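Local coordinates for B-agarase (Agarivorans gilvus, PDB 5Z6P), which hydrolyses agar as a beta-agarase of glycoside hydrolase family 50, at residues D105-Q110 with S195-H200; K73-S78 with P651-F656; Y170-W175 with F678-L683. One frame throughout, in Å; residues are numbered along the deposited sequence.

Contact 1 of 3, residues D105-Q110 with S195-H200; sequences DEHSTQ and SLLDHH
L197 to H200 meet D105, H107 and T109 where two loops run into strands 109-117 and 199-210 of the CBM-like domain. The contact includes a His-carboxylate hydrogen bond between H200 and D105. S195 OG accepts a bond from H199 NE2 (2.7 Å), nearly in the plane of the imidazole, which should limit turning of that ring; S195 OG is also bonded to E647. L197 lays CD1 over the centre of one face of the H107 ring, 3.5 Å from its centroid, a CH-pi contact. H107 CG sits between its backbone N and carbonyl carbon (chi1 55°), which puts the ring between L197 CD1 and D105 CB. D198 O receives H107 NE2 at 3.0 Å, in the imidazole plane and nearly in line with the carbonyl (C=O...N angle 170°). D198 OD1 accepts the backbone N-H of K72. The H199 and H107 ring planes are 84° apart, with H199 ND1 3.5 Å from H107 CD2. T109 CG2 covers one face of H199 off-centre, and T109 OG1 is 2.9 Å from H199 ND1. D105 grips H200 twice: H200 N gives a nearly straight 2.7 Å bond to the syn lone pair of D105 OD2, and H200 ND1 donates to D105 OD1 at 2.8 Å.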
loop_
_atom_site.group_PDB
_atom_site.type_symbol
_atom_site.label_atom_id
_atom_site.label_comp_id
_atom_site.label_asym_id
_atom_site.label_seq_id
_atom_site.Cartn_x
_atom_site.Cartn_y
_atom_site.Cartn_z
ATOM N N ASP A 105 26.104 -6.781 -2.022
ATOM C CA ASP A 105 25.595 -7.273 -0.741
ATOM C C ASP A 105 25.045 -8.689 -0.871
ATOM O O ASP A 105 24.873 -9.180 -1.973
ATOM C CB ASP A 105 24.502 -6.348 -0.215
ATOM C CG ASP A 105 24.914 -4.902 -0.248
ATOM O OD1 ASP A 105 25.596 -4.476 0.693
ATOM O OD2 ASP A 105 24.565 -4.196 -1.215
ATOM N N GLU A 106 24.742 -9.325 0.255
ATOM C CA GLU A 106 24.037 -10.604 0.238
ATOM C C GLU A 106 22.554 -10.414 -0.132
ATOM O O GLU A 106 21.933 -11.320 -0.661
ATOM C CB GLU A 106 24.165 -11.308 1.588
ATOM C CG GLU A 106 25.602 -11.744 1.899
ATOM C CD GLU A 106 25.801 -12.136 3.337
ATOM O OE1 GLU A 106 26.970 -12.285 3.758
ATOM O OE2 GLU A 106 24.791 -12.292 4.049
ATOM N N HIS A 107 22.022 -9.221 0.138
ATOM C CA HIS A 107 20.624 -8.858 -0.150
ATOM C C HIS A 107 20.470 -7.978 -1.398
ATOM O O HIS A 107 21.420 -7.336 -1.839
ATOM C CB HIS A 107 20.032 -8.125 1.052
ATOM C CG HIS A 107 20.838 -6.930 1.467
ATOM N ND1 HIS A 107 21.816 -6.987 2.439
ATOM C CD2 HIS A 107 20.845 -5.656 1.009
ATOM C CE1 HIS A 107 22.371 -5.797 2.572
ATOM N NE2 HIS A 107 21.802 -4.973 1.715
ATOM N N SER A 108 19.257 -7.938 -1.958
ATOM C CA SER A 108 18.988 -7.090 -3.114
ATOM C C SER A 108 18.861 -5.623 -2.719
ATOM O O SER A 108 18.786 -5.284 -1.539
ATOM C CB SER A 108 17.703 -7.521 -3.842
ATOM O OG SER A 108 16.555 -7.349 -3.024
ATOM N N THR A 109 18.823 -4.773 -3.733
ATOM C CA THR A 109 18.511 -3.362 -3.591
ATOM C C THR A 109 17.293 -3.017 -4.417
ATOM O O THR A 109 17.231 -3.332 -5.618
ATOM C CB THR A 109 19.677 -2.465 -4.063
ATOM O OG1 THR A 109 20.847 -2.755 -3.300
ATOM C CG2 THR A 109 19.318 -1.002 -3.912
ATOM N N GLN A 110 16.325 -2.368 -3.787
ATOM C CA GLN A 110 15.268 -1.740 -4.541
ATOM C C GLN A 110 15.655 -0.289 -4.802
ATOM O O GLN A 110 15.794 0.512 -3.878
ATOM C CB GLN A 110 13.931 -1.826 -3.811
ATOM C CG GLN A 110 12.784 -1.112 -4.537
ATOM C CD GLN A 110 11.477 -1.211 -3.782
ATOM O OE1 GLN A 110 11.428 -1.739 -2.681
ATOM N NE2 GLN A 110 10.410 -0.700 -4.376
ATOM N N SER A 195 15.066 1.809 3.666
ATOM C CA SER A 195 15.705 0.513 3.788
ATOM C C SER A 195 16.183 0.244 5.213
ATOM O O SER A 195 16.444 1.175 5.962
ATOM C CB SER A 195 16.874 0.416 2.823
ATOM O OG SER A 195 17.345 -0.908 2.763
ATOM N N LEU A 196 16.299 -1.032 5.582
ATOM C CA LEU A 196 16.840 -1.388 6.893
ATOM C C LEU A 196 18.337 -1.673 6.820
ATOM O O LEU A 196 18.977 -1.964 7.832
ATOM C CB LEU A 196 16.126 -2.604 7.469
ATOM C CG LEU A 196 14.644 -2.443 7.795
ATOM C CD1 LEU A 196 14.184 -3.723 8.408
ATOM C CD2 LEU A 196 14.424 -1.276 8.747
ATOM N N LEU A 197 18.889 -1.577 5.617
ATOM C CA LEU A 197 20.259 -1.991 5.375
ATOM C C LEU A 197 20.979 -1.001 4.488
ATOM O O LEU A 197 20.349 -0.242 3.772
ATOM C CB LEU A 197 20.286 -3.376 4.730
ATOM C CG LEU A 197 19.548 -4.499 5.456
ATOM C CD1 LEU A 197 19.455 -5.725 4.567
ATOM C CD2 LEU A 197 20.245 -4.829 6.759
ATOM N N ASP A 198 22.306 -1.008 4.549
ATOM C CA ASP A 198 23.116 -0.284 3.585
ATOM C C ASP A 198 23.127 -1.065 2.283
ATOM O O ASP A 198 22.757 -2.223 2.263
ATOM C CB ASP A 198 24.538 -0.079 4.112
ATOM C CG ASP A 198 24.602 0.956 5.228
ATOM O OD1 ASP A 198 23.684 1.810 5.326
ATOM O OD2 ASP A 198 25.575 0.925 5.998
ATOM N N HIS A 199 23.547 -0.444 1.195
ATOM C CA HIS A 199 23.676 -1.177 -0.057
ATOM C C HIS A 199 24.946 -0.779 -0.799
ATOM O O HIS A 199 25.314 0.388 -0.837
ATOM C CB HIS A 199 22.440 -0.957 -0.949
ATOM C CG HIS A 199 21.143 -1.266 -0.270
ATOM N ND1 HIS A 199 20.501 -2.484 -0.395
ATOM C CD2 HIS A 199 20.369 -0.520 0.553
ATOM C CE1 HIS A 199 19.395 -2.470 0.325
ATOM N NE2 HIS A 199 19.292 -1.291 0.912
ATOM N N HIS A 200 25.616 -1.768 -1.378
ATOM C CA HIS A 200 26.841 -1.536 -2.134
ATOM C C HIS A 200 26.635 -1.906 -3.599
ATOM O O HIS A 200 26.535 -3.078 -3.919
ATOM C CB HIS A 200 28.003 -2.356 -1.558
ATOM C CG HIS A 200 28.293 -2.086 -0.111
ATOM N ND1 HIS A 200 27.423 -2.421 0.904
ATOM C CD2 HIS A 200 29.364 -1.517 0.488
ATOM C CE1 HIS A 200 27.946 -2.070 2.063
ATOM N NE2 HIS A 200 29.129 -1.525 1.838
#

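Contact 2 of 3, residues K73-S78 with P651-F656; sequences KHFYTS and PEPWSF
E652 reaches across to the backbone of F75, and P653 packs beside the F75 ring. The two prolines and E652 belong to the loop between strand 640-643 and helix 657-660, where E652 to S655 form a type I beta turn. F75 comes just before strand 76-81 of the CBM-like domain. The contact therefore ties that domain, at the surface, to the part of the chain related to beta-galactosidases. The E652 side chain is stretched out. Its CG is anti to the backbone N (chi1 -164°) and the chain stays extended beyond CG, which carries the carboxylate over to the other segment. There OE1 of E652 accepts the backbone N-H of F75 at 2.8 Å. The bond is nearly straight at hydrogen, but it comes in from above the carboxylate plane, 41° out of it. F75 CB also lies against this oxygen, at 3.5 Å. F75 CG is opposite its own backbone N (chi1 -171°), and this sets the ring beside P653. Its CD1 comes to 3.6 Å from P653 CD, and the two side chains cross at about a right angle. H650 meets the F75 ring edge-to-face, and its ND1 also takes the backbone N-H of E652. Two waters extend the grip of the carboxylate. Water 1 sits in the plane of the H74 ring, 2.6 Å from ND1, and donates to E652 OE1. Water 2 accepts the backbone N-H of Y76 at 2.8 Å and donates to E652 OE2 at 3.0 Å.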
loop_
_atom_site.group_PDB
_atom_site.type_symbol
_atom_site.label_atom_id
_atom_site.label_comp_id
_atom_site.label_asym_id
_atom_site.label_seq_id
_atom_site.Cartn_x
_atom_site.Cartn_y
_atom_site.Cartn_z
ATOM N N LYS A 73 21.228 4.176 8.170
ATOM C CA LYS A 73 21.152 5.370 9.015
ATOM C C LYS A 73 20.155 6.383 8.463
ATOM O O LYS A 73 19.292 6.870 9.186
ATOM C CB LYS A 73 22.519 6.028 9.153
ATOM C CG LYS A 73 22.506 7.250 10.053
ATOM C CD LYS A 73 23.874 7.900 10.126
ATOM C CE LYS A 73 23.822 9.222 10.899
ATOM N NZ LYS A 73 25.059 10.029 10.727
ATOM N N HIS A 74 20.284 6.670 7.172
ATOM C CA HIS A 74 19.545 7.744 6.520
ATOM C C HIS A 74 18.342 7.238 5.742
ATOM O O HIS A 74 18.463 6.307 4.962
ATOM C CB HIS A 74 20.462 8.515 5.574
ATOM C CG HIS A 74 21.616 9.170 6.257
ATOM N ND1 HIS A 74 21.496 10.359 6.946
ATOM C CD2 HIS A 74 22.913 8.799 6.371
ATOM C CE1 HIS A 74 22.669 10.691 7.449
ATOM N NE2 HIS A 74 23.547 9.761 7.116
ATOM N N PHE A 75 17.187 7.858 5.939
ATOM C CA PHE A 75 15.995 7.422 5.228
ATOM C C PHE A 75 16.102 7.645 3.723
ATOM O O PHE A 75 15.783 6.756 2.970
ATOM C CB PHE A 75 14.732 8.109 5.756
ATOM C CG PHE A 75 13.467 7.529 5.197
ATOM C CD1 PHE A 75 12.869 6.451 5.801
ATOM C CD2 PHE A 75 12.904 8.045 4.048
ATOM C CE1 PHE A 75 11.699 5.902 5.285
ATOM C CE2 PHE A 75 11.746 7.503 3.519
ATOM C CZ PHE A 75 11.144 6.424 4.136
ATOM N N TYR A 76 16.547 8.818 3.289
ATOM C CA TYR A 76 16.729 9.083 1.856
ATOM C C TYR A 76 18.186 9.076 1.403
ATOM O O TYR A 76 18.992 9.844 1.896
ATOM C CB TYR A 76 16.121 10.433 1.468
ATOM C CG TYR A 76 14.631 10.508 1.657
ATOM C CD1 TYR A 76 13.775 9.855 0.782
ATOM C CD2 TYR A 76 14.078 11.233 2.709
ATOM C CE1 TYR A 76 12.405 9.918 0.941
ATOM C CE2 TYR A 76 12.701 11.302 2.881
ATOM C CZ TYR A 76 11.873 10.638 1.990
ATOM O OH TYR A 76 10.505 10.684 2.142
ATOM N N THR A 77 18.514 8.216 0.447
ATOM C CA THR A 77 19.811 8.280 -0.217
ATOM C C THR A 77 19.599 8.400 -1.710
ATOM O O THR A 77 18.695 7.778 -2.258
ATOM C CB THR A 77 20.691 7.053 0.082
ATOM O OG1 THR A 77 20.213 5.900 -0.626
ATOM C CG2 THR A 77 20.705 6.770 1.545
ATOM N N SER A 78 20.428 9.209 -2.356
ATOM C CA SER A 78 20.261 9.519 -3.772
ATOM C C SER A 78 21.569 9.706 -4.515
ATOM O O SER A 78 22.534 10.259 -4.001
ATOM C CB SER A 78 19.427 10.792 -3.961
ATOM O OG SER A 78 18.282 10.796 -3.144
ATOM N N PRO A 651 14.054 4.337 11.858
ATOM C CA PRO A 651 14.075 5.262 13.000
ATOM C C PRO A 651 13.789 6.727 12.650
ATOM O O PRO A 651 13.129 7.398 13.422
ATOM C CB PRO A 651 15.505 5.118 13.553
ATOM C CG PRO A 651 16.127 3.924 12.846
ATOM C CD PRO A 651 15.082 3.289 11.986
ATOM N N GLU A 652 14.263 7.202 11.513
ATOM C CA GLU A 652 14.158 8.614 11.182
ATOM C C GLU A 652 12.695 9.123 11.022
ATOM O O GLU A 652 12.332 10.093 11.670
ATOM C CB GLU A 652 14.986 8.893 9.929
ATOM C CG GLU A 652 15.294 10.343 9.660
ATOM C CD GLU A 652 15.994 10.538 8.329
ATOM O OE1 GLU A 652 16.913 9.756 8.017
ATOM O OE2 GLU A 652 15.597 11.455 7.577
ATOM N N PRO A 653 11.847 8.465 10.195
ATOM C CA PRO A 653 10.486 9.028 10.113
ATOM C C PRO A 653 9.586 8.645 11.287
ATOM O O PRO A 653 8.506 9.211 11.436
ATOM C CB PRO A 653 9.938 8.450 8.793
ATOM C CG PRO A 653 10.667 7.128 8.647
ATOM C CD PRO A 653 12.058 7.388 9.207
ATOM N N TRP A 654 10.015 7.701 12.112
ATOM C CA TRP A 654 9.202 7.305 13.251
ATOM C C TRP A 654 9.621 7.973 14.593
ATOM O O TRP A 654 9.113 7.597 15.651
ATOM C CB TRP A 654 9.205 5.774 13.361
ATOM C CG TRP A 654 8.447 5.158 12.216
ATOM C CD1 TRP A 654 8.968 4.592 11.089
ATOM C CD2 TRP A 654 7.023 5.105 12.068
ATOM N NE1 TRP A 654 7.956 4.167 10.257
ATOM C CE2 TRP A 654 6.753 4.472 10.833
ATOM C CE3 TRP A 654 5.947 5.514 12.866
ATOM C CZ2 TRP A 654 5.448 4.248 10.375
ATOM C CZ3 TRP A 654 4.658 5.287 12.411
ATOM C CH2 TRP A 654 4.423 4.652 11.183
ATOM N N SER A 655 10.502 8.982 14.514
ATOM C CA SER A 655 10.930 9.835 15.654
ATOM C C SER A 655 9.814 10.393 16.532
ATOM O O SER A 655 9.950 10.469 17.744
ATOM C CB SER A 655 11.731 11.032 15.142
ATOM O OG SER A 655 13.100 10.762 15.207
ATOM N N PHE A 656 8.720 10.783 15.888
ATOM C CA PHE A 656 7.606 11.462 16.522
ATOM C C PHE A 656 6.836 10.608 17.516
ATOM O O PHE A 656 6.066 11.139 18.312
ATOM C CB PHE A 656 6.637 11.959 15.443
ATOM C CG PHE A 656 5.811 10.862 14.818
ATOM C CD1 PHE A 656 6.271 10.181 13.698
ATOM C CD2 PHE A 656 4.578 10.508 15.356
ATOM C CE1 PHE A 656 5.518 9.171 13.124
ATOM C CE2 PHE A 656 3.819 9.505 14.789
ATOM C CZ PHE A 656 4.291 8.836 13.661
HETATM O O HOH W 1 19.302 11.732 7.199
HETATM O O HOH W 2 17.222 10.937 5.052
#

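Contact 3 of 3, residues Y170-W175 with F678-L683; sequences YATWMW and FFHAGL
T172 rests its methyl on the H680 ring. CG2 lies over one face, shifted toward the rim, 3.5 Å from the ring centroid and 17° off the normal, as a CH-pi contact. M174 comes to the same ring obliquely, with SD 3.9 Å from H680 CE1. The methionine chain is bent at chi2 (-63°) and chi3 (-74°), and this brings its tip to the other segment. There M174 CE touches the carbonyl O of G682 at 3.6 Å and L683 CD2 at 4.1 Å. W175 adds a looser apolar touch to the same leucine methyl. No direct hydrogen bond joins the segments; water does that work. T172 OG1 contacts two waters: one accepts the backbone N-H of A681, the other donates to the backbone O of F679. A third water donates to W173 O at 2.6 Å and lies in the H680 ring plane, 2.9 Å from NE2. The other ring nitrogen, H680 ND1, accepts the backbone N-H of G682 at 2.9 Å, also in the ring plane. Both nitrogens thus have in-plane partners, which should limit rotation of the ring. Further out, Y732 meets the H680 ring and N733 bonds its backbone. F679 is stacked on Y153, and H670 NE2 bonds the backbone N of L683. On the strand side, M174 and W175 both face S124 of strand 122-129. This is a classic beta bulge between strands 168-174 and 122-129, where the CBM-like domain meets the loop before helix 689-704.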
loop_
_atom_site.group_PDB
_atom_site.type_symbol
_atom_site.label_atom_id
_atom_site.label_comp_id
_atom_site.label_asym_id
_atom_site.label_seq_id
_atom_site.Cartn_x
_atom_site.Cartn_y
_atom_site.Cartn_z
ATOM N N TYR A 170 13.214 -4.429 -17.567
ATOM C CA TYR A 170 12.453 -3.215 -17.785
ATOM C C TYR A 170 11.881 -2.705 -16.462
ATOM O O TYR A 170 11.124 -3.396 -15.801
ATOM C CB TYR A 170 11.356 -3.470 -18.811
ATOM C CG TYR A 170 11.816 -3.260 -20.240
ATOM C CD1 TYR A 170 12.542 -4.229 -20.911
ATOM C CD2 TYR A 170 11.554 -2.074 -20.897
ATOM C CE1 TYR A 170 12.977 -4.028 -22.195
ATOM C CE2 TYR A 170 11.983 -1.867 -22.184
ATOM C CZ TYR A 170 12.702 -2.853 -22.831
ATOM O OH TYR A 170 13.155 -2.692 -24.130
ATOM N N ALA A 171 12.296 -1.506 -16.067
ATOM C CA ALA A 171 11.900 -0.917 -14.793
ATOM C C ALA A 171 10.384 -0.827 -14.666
ATOM O O ALA A 171 9.692 -0.597 -15.638
ATOM C CB ALA A 171 12.531 0.478 -14.634
ATOM N N THR A 172 9.878 -1.018 -13.453
ATOM C CA THR A 172 8.440 -0.996 -13.203
ATOM C C THR A 172 7.939 0.414 -12.957
ATOM O O THR A 172 8.419 1.076 -12.045
ATOM C CB THR A 172 8.076 -1.846 -11.978
ATOM O OG1 THR A 172 8.523 -3.186 -12.167
ATOM C CG2 THR A 172 6.580 -1.835 -11.746
ATOM N N TRP A 173 6.953 0.864 -13.733
ATOM C CA TRP A 173 6.395 2.184 -13.524
ATOM C C TRP A 173 5.629 2.277 -12.196
ATOM O O TRP A 173 4.724 1.486 -11.936
ATOM C CB TRP A 173 5.481 2.578 -14.673
ATOM C CG TRP A 173 5.197 4.021 -14.622
ATOM C CD1 TRP A 173 6.033 5.028 -14.985
ATOM C CD2 TRP A 173 4.015 4.641 -14.130
ATOM N NE1 TRP A 173 5.439 6.238 -14.772
ATOM C CE2 TRP A 173 4.192 6.026 -14.248
ATOM C CE3 TRP A 173 2.812 4.158 -13.614
ATOM C CZ2 TRP A 173 3.223 6.935 -13.875
ATOM C CZ3 TRP A 173 1.842 5.065 -13.238
ATOM C CH2 TRP A 173 2.054 6.438 -13.373
ATOM N N MET A 174 5.990 3.260 -11.373
ATOM C CA MET A 174 5.485 3.360 -10.000
ATOM C C MET A 174 4.630 4.592 -9.711
ATOM O O MET A 174 3.540 4.470 -9.168
ATOM C CB MET A 174 6.645 3.363 -8.995
ATOM C CG MET A 174 7.527 2.128 -9.005
ATOM S SD MET A 174 6.619 0.657 -8.554
ATOM C CE MET A 174 6.403 0.834 -6.793
ATOM N N TRP A 175 5.158 5.774 -10.019
ATOM C CA TRP A 175 4.539 7.041 -9.619
ATOM C C TRP A 175 4.764 8.106 -10.665
ATOM O O TRP A 175 5.664 7.995 -11.485
ATOM C CB TRP A 175 5.103 7.579 -8.290
ATOM C CG TRP A 175 5.291 6.591 -7.188
ATOM C CD1 TRP A 175 6.445 5.945 -6.857
ATOM C CD2 TRP A 175 4.309 6.163 -6.238
ATOM N NE1 TRP A 175 6.239 5.122 -5.777
ATOM C CE2 TRP A 175 4.934 5.239 -5.375
ATOM C CE3 TRP A 175 2.960 6.473 -6.031
ATOM C CZ2 TRP A 175 4.258 4.615 -4.331
ATOM C CZ3 TRP A 175 2.289 5.853 -4.989
ATOM C CH2 TRP A 175 2.942 4.934 -4.151
ATOM N N PHE A 678 5.020 -12.956 -12.117
ATOM C CA PHE A 678 4.241 -11.726 -12.076
ATOM C C PHE A 678 4.904 -10.664 -12.927
ATOM O O PHE A 678 6.067 -10.782 -13.267
ATOM C CB PHE A 678 4.090 -11.239 -10.614
ATOM C CG PHE A 678 2.967 -11.891 -9.889
ATOM C CD1 PHE A 678 3.019 -13.238 -9.578
ATOM C CD2 PHE A 678 1.835 -11.168 -9.549
ATOM C CE1 PHE A 678 1.966 -13.853 -8.940
ATOM C CE2 PHE A 678 0.775 -11.765 -8.915
ATOM C CZ PHE A 678 0.832 -13.116 -8.603
ATOM N N PHE A 679 4.160 -9.631 -13.279
ATOM C CA PHE A 679 4.715 -8.517 -14.016
ATOM C C PHE A 679 5.082 -7.330 -13.120
ATOM O O PHE A 679 5.678 -6.373 -13.578
ATOM C CB PHE A 679 3.734 -8.051 -15.093
ATOM C CG PHE A 679 3.334 -9.131 -16.060
ATOM C CD1 PHE A 679 4.240 -9.616 -16.993
ATOM C CD2 PHE A 679 2.049 -9.650 -16.050
ATOM C CE1 PHE A 679 3.877 -10.613 -17.897
ATOM C CE2 PHE A 679 1.674 -10.644 -16.959
ATOM C CZ PHE A 679 2.596 -11.131 -17.875
ATOM N N HIS A 680 4.686 -7.389 -11.858
ATOM C CA HIS A 680 4.843 -6.284 -10.910
ATOM C C HIS A 680 5.132 -6.902 -9.548
ATOM O O HIS A 680 4.369 -7.733 -9.102
ATOM C CB HIS A 680 3.562 -5.424 -10.877
ATOM C CG HIS A 680 3.744 -4.047 -10.308
ATOM N ND1 HIS A 680 4.336 -3.805 -9.085
ATOM C CD2 HIS A 680 3.374 -2.840 -10.790
ATOM C CE1 HIS A 680 4.330 -2.507 -8.847
ATOM N NE2 HIS A 680 3.762 -1.898 -9.870
ATOM N N ALA A 681 6.241 -6.533 -8.903
ATOM C CA ALA A 681 6.574 -7.086 -7.587
ATOM C C ALA A 681 6.030 -6.235 -6.427
ATOM O O ALA A 681 6.266 -6.538 -5.262
ATOM C CB ALA A 681 8.080 -7.246 -7.435
ATOM N N GLY A 682 5.316 -5.167 -6.742
ATOM C CA GLY A 682 4.651 -4.400 -5.706
ATOM C C GLY A 682 5.418 -3.186 -5.204
ATOM O O GLY A 682 6.291 -2.658 -5.883
ATOM N N LEU A 683 5.092 -2.748 -3.995
ATOM C CA LEU A 683 5.569 -1.452 -3.505
ATOM C C LEU A 683 6.983 -1.539 -2.916
ATOM O O LEU A 683 7.784 -0.617 -3.031
ATOM C CB LEU A 683 4.586 -0.911 -2.477
ATOM C CG LEU A 683 3.180 -0.654 -3.028
ATOM C CD1 LEU A 683 2.232 -0.171 -1.929
ATOM C CD2 LEU A 683 3.239 0.350 -4.157
HETATM O O HOH W 3 8.439 -4.789 -9.881
HETATM O O HOH W 4 7.359 -4.299 -14.033
HETATM O O HOH W 5 2.805 0.839 -10.323
#

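How the contacts relate
All three contacts involve strands of the CBM-like domain. Contact 1 lies within that domain, whereas contacts 2 and 3 join it to loops from much later in the chain. Contact 1 is nested in the chain loop closed by contact 2, and their centres are 15 Å apart. Their nearest atoms stay about 4 Å apart without touching. Contacts 1 and 3, 18 Å apart between centres, do touch: Q110 NE2 is 3.0 Å from L683 O, a probable hydrogen bond. Contacts 2 and 3 are the most distant pair, 24 Å between centres and about 10 Å between nearest atoms. Contact 1 is thus linked directly to contact 3 alone.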